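Local coordinates for restriction endonuclease (Mycobacterium sp., PDB 4F0Q), which probably recognises DNA carrying methylated cytosine and cleaves it, working as a tetramer with a magnesium-binding nuclease domain of the PD-(D/E)XK type, at residues A356-P367 and Y385-A395. Residues are numbered along the deposited sequence; the frame is centred on the assembly and turned at random.
Sequences AKCIQPTSSVSP and YVTTGSFSRQA. With MG (magnesium ion), chain E.
Val365 O is gripped twice by one residue: Ser392 N donates to it at 3.0 Å in a nearly straight bond, and Ser392 OG donates from the same face of the carbonyl plane. That hydroxyl sits between the backbone N and carbonyl carbon of its own residue (chi1 62°), where it also accepts a weak capping bond from Ala395 N at the start of the helix. The amide of the same residue, Val365 N, donates to Ser390 O at 2.7 Å, while Ser390 N bonds to Ser363 O; this ladder pairs 364-365 and 390-391 as a two-stranded parallel sheet. Water 1 bridges Pro361 O and Ser390 OG beside it. Gly389 runs close against the turn from Gln360 to Ser363, its CA 3.7 Å from Pro361 CA.

Thr387 works where strand 347-357 gives way to the loop leading to 364-365. Its OG1, anti to the backbone N (chi1 178°), donates to Lys357 O almost in line with the carbonyl and accepts from Gly389 N, forming an ST turn. Lys357 N in turn bonds to Val386 O at 2.9 Å, joining the two larger strands in parallel. The Val365 side chain lies alongside that of Phe391, pointing the same way, with its CB 3.6 Å from Phe391 CD1; its CG1 meets Tyr385 CZ from the opposite direction, and CG2 passes Thr387. Lys357 CB meets the Tyr385 ring at its edge, and the extended lysine chain runs alongside the phenol.

Ala356 O binds the magnesium ion at 2.1 Å, with three waters, Gln355 and Asp334 as further ligands, so the strand pairing borders the metal site. Helix 297-314 packs on Ala356 and Val386, helix 281-292 covers Pro361, helix 367-374 covers Val365 and Tyr385, and strand 406-409 continues the sheet beyond 381-387.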
# COMPACT_ATOMS: atom_id res chain seq x y z
N ALA A 356 -12.47 -14.25 -1.48
CA ALA A 356 -12.32 -15.54 -2.15
C ALA A 356 -13.63 -15.98 -2.80
O ALA A 356 -14.68 -15.95 -2.17
CB ALA A 356 -11.85 -16.58 -1.15
N LYS A 357 -13.55 -16.40 -4.06
CA LYS A 357 -14.74 -16.90 -4.74
C LYS A 357 -14.45 -18.11 -5.62
O LYS A 357 -13.76 -18.01 -6.63
CB LYS A 357 -15.41 -15.79 -5.57
CG LYS A 357 -16.79 -16.17 -6.06
CD LYS A 357 -17.54 -14.97 -6.62
CE LYS A 357 -18.97 -15.35 -6.98
NZ LYS A 357 -19.75 -14.18 -7.46
N CYS A 358 -14.98 -19.26 -5.21
CA CYS A 358 -14.77 -20.50 -5.94
C CYS A 358 -15.86 -20.73 -6.99
O CYS A 358 -16.90 -21.32 -6.71
CB CYS A 358 -14.74 -21.68 -4.97
SG CYS A 358 -14.51 -23.29 -5.76
N ILE A 359 -15.61 -20.24 -8.20
CA ILE A 359 -16.52 -20.44 -9.31
C ILE A 359 -15.89 -21.38 -10.32
O ILE A 359 -14.75 -21.82 -10.14
CB ILE A 359 -16.84 -19.11 -10.02
CG1 ILE A 359 -15.57 -18.48 -10.57
CG2 ILE A 359 -17.56 -18.16 -9.07
CD1 ILE A 359 -15.79 -17.17 -11.30
N GLN A 360 -16.63 -21.71 -11.38
CA GLN A 360 -16.10 -22.53 -12.46
C GLN A 360 -14.85 -21.88 -13.04
O GLN A 360 -14.82 -20.67 -13.27
CB GLN A 360 -17.15 -22.69 -13.57
CG GLN A 360 -18.29 -23.63 -13.24
CD GLN A 360 -17.94 -25.09 -13.47
OE1 GLN A 360 -18.70 -25.98 -13.09
NE2 GLN A 360 -16.80 -25.33 -14.10
N PRO A 361 -13.79 -22.68 -13.24
CA PRO A 361 -12.53 -22.20 -13.81
C PRO A 361 -12.73 -21.49 -15.15
O PRO A 361 -11.94 -20.61 -15.51
CB PRO A 361 -11.72 -23.48 -14.01
CG PRO A 361 -12.25 -24.41 -12.98
CD PRO A 361 -13.72 -24.11 -12.88
N THR A 362 -13.79 -21.86 -15.86
CA THR A 362 -14.13 -21.22 -17.13
C THR A 362 -14.94 -19.94 -16.91
O THR A 362 -14.93 -19.04 -17.75
CB THR A 362 -14.92 -22.17 -18.04
OG1 THR A 362 -16.09 -22.63 -17.35
CG2 THR A 362 -14.07 -23.37 -18.43
N SER A 363 -15.63 -19.86 -15.77
CA SER A 363 -16.42 -18.68 -15.44
C SER A 363 -15.52 -17.49 -15.12
O SER A 363 -14.33 -17.65 -14.87
CB SER A 363 -17.36 -18.97 -14.27
OG SER A 363 -18.35 -19.91 -14.62
N SER A 364 -16.10 -16.30 -15.12
CA SER A 364 -15.33 -15.08 -14.93
C SER A 364 -15.87 -14.21 -13.79
O SER A 364 -17.05 -14.30 -13.44
CB SER A 364 -15.27 -14.28 -16.23
OG SER A 364 -14.28 -13.28 -16.17
N VAL A 365 -15.00 -13.37 -13.23
CA VAL A 365 -15.39 -12.47 -12.15
C VAL A 365 -15.71 -11.07 -12.69
O VAL A 365 -14.89 -10.45 -13.36
CB VAL A 365 -14.28 -12.37 -11.08
CG1 VAL A 365 -14.59 -11.26 -10.09
CG2 VAL A 365 -14.11 -13.70 -10.37
N SER A 366 -16.90 -10.59 -12.37
CA SER A 366 -17.40 -9.32 -12.89
C SER A 366 -16.73 -8.12 -12.22
O SER A 366 -16.18 -8.25 -11.12
CB SER A 366 -18.92 -9.24 -12.71
OG SER A 366 -19.25 -9.06 -11.34
N PRO A 367 -16.76 -6.95 -12.88
CA PRO A 367 -16.23 -5.71 -12.29
C PRO A 367 -16.94 -5.31 -10.99
O PRO A 367 -16.33 -4.70 -10.12
CB PRO A 367 -16.47 -4.66 -13.38
CG PRO A 367 -17.47 -5.28 -14.31
CD PRO A 367 -17.18 -6.74 -14.27
N TYR A 385 -7.88 -10.66 -4.46
CA TYR A 385 -9.02 -11.46 -4.90
C TYR A 385 -8.56 -12.81 -5.43
O TYR A 385 -7.91 -12.90 -6.47
CB TYR A 385 -9.82 -10.70 -5.96
CG TYR A 385 -11.29 -11.05 -6.02
CD1 TYR A 385 -11.71 -12.38 -6.05
CD2 TYR A 385 -12.26 -10.06 -6.03
CE1 TYR A 385 -13.06 -12.70 -6.10
CE2 TYR A 385 -13.60 -10.37 -6.08
CZ TYR A 385 -14.00 -11.69 -6.12
OH TYR A 385 -15.33 -12.00 -6.17
N VAL A 386 -8.90 -13.87 -4.70
CA VAL A 386 -8.54 -15.23 -5.08
C VAL A 386 -9.74 -15.98 -5.65
O VAL A 386 -10.79 -16.09 -5.00
CB VAL A 386 -7.97 -16.01 -3.88
CG1 VAL A 386 -7.57 -17.42 -4.31
CG2 VAL A 386 -6.79 -15.27 -3.28
N THR A 387 -9.58 -16.50 -6.86
CA THR A 387 -10.65 -17.23 -7.53
C THR A 387 -10.11 -18.38 -8.36
O THR A 387 -8.96 -18.35 -8.81
CB THR A 387 -11.51 -16.30 -8.42
OG1 THR A 387 -12.53 -17.06 -9.08
CG2 THR A 387 -10.64 -15.60 -9.45
N THR A 388 -10.93 -19.41 -8.55
CA THR A 388 -10.55 -20.56 -9.35
C THR A 388 -10.71 -20.26 -10.84
O THR A 388 -10.15 -20.96 -11.69
CB THR A 388 -11.38 -21.80 -8.99
OG1 THR A 388 -12.78 -21.47 -9.04
CG2 THR A 388 -11.04 -22.28 -7.59
N GLY A 389 -11.49 -19.23 -11.15
CA GLY A 389 -11.73 -18.83 -12.52
C GLY A 389 -10.84 -17.68 -12.95
O GLY A 389 -9.69 -17.58 -12.53
N SER A 390 -11.39 -16.80 -13.78
CA SER A 390 -10.65 -15.64 -14.27
C SER A 390 -11.39 -14.35 -13.97
O SER A 390 -12.54 -14.37 -13.55
CB SER A 390 -10.41 -15.76 -15.78
OG SER A 390 -9.67 -16.93 -16.09
N PHE A 391 -10.72 -13.22 -14.20
CA PHE A 391 -11.36 -11.92 -14.07
C PHE A 391 -11.71 -11.40 -15.46
O PHE A 391 -10.90 -11.50 -16.39
CB PHE A 391 -10.44 -10.93 -13.35
CG PHE A 391 -10.06 -11.37 -11.96
CD1 PHE A 391 -10.90 -11.11 -10.89
CD2 PHE A 391 -8.87 -12.03 -11.72
CE1 PHE A 391 -10.56 -11.51 -9.61
CE2 PHE A 391 -8.52 -12.43 -10.45
CZ PHE A 391 -9.37 -12.17 -9.39
N SER A 392 -12.91 -10.85 -15.60
CA SER A 392 -13.38 -10.34 -16.88
C SER A 392 -12.50 -9.21 -17.39
O SER A 392 -11.79 -8.57 -16.61
CB SER A 392 -14.83 -9.87 -16.77
OG SER A 392 -14.95 -8.80 -15.85
N ARG A 393 -12.55 -8.96 -18.69
CA ARG A 393 -11.74 -7.92 -19.30
C ARG A 393 -12.11 -6.55 -18.76
O ARG A 393 -11.24 -5.72 -18.49
CB ARG A 393 -11.89 -7.94 -20.83
CG ARG A 393 -10.91 -7.03 -21.54
CD ARG A 393 -10.99 -7.16 -23.04
NE ARG A 393 -9.83 -6.57 -23.69
CZ ARG A 393 -9.71 -5.29 -24.00
NH1 ARG A 393 -10.70 -4.44 -23.72
NH2 ARG A 393 -8.61 -4.84 -24.59
N GLN A 394 -13.41 -6.32 -18.59
CA GLN A 394 -13.90 -5.03 -18.10
C GLN A 394 -13.45 -4.77 -16.67
O GLN A 394 -13.15 -3.63 -16.31
CB GLN A 394 -15.42 -4.97 -18.20
CG GLN A 394 -16.00 -3.59 -17.92
CD GLN A 394 -15.47 -2.53 -18.86
OE1 GLN A 394 -15.17 -2.80 -20.03
NE2 GLN A 394 -15.34 -1.31 -18.36
N ALA A 395 -13.39 -5.82 -15.86
CA ALA A 395 -12.92 -5.71 -14.49
C ALA A 395 -11.48 -5.22 -14.45
O ALA A 395 -11.15 -4.26 -13.76
CB ALA A 395 -13.05 -7.05 -13.77
MG MG E . -16.02 -14.84 -1.03
O HOH W 1 -11.81 -18.62 -17.14
O HOH W 2 -16.09 -16.67 -0.04
O HOH W 3 -17.41 -15.62 -2.38
O HOH W 4 -17.23 -13.59 0.17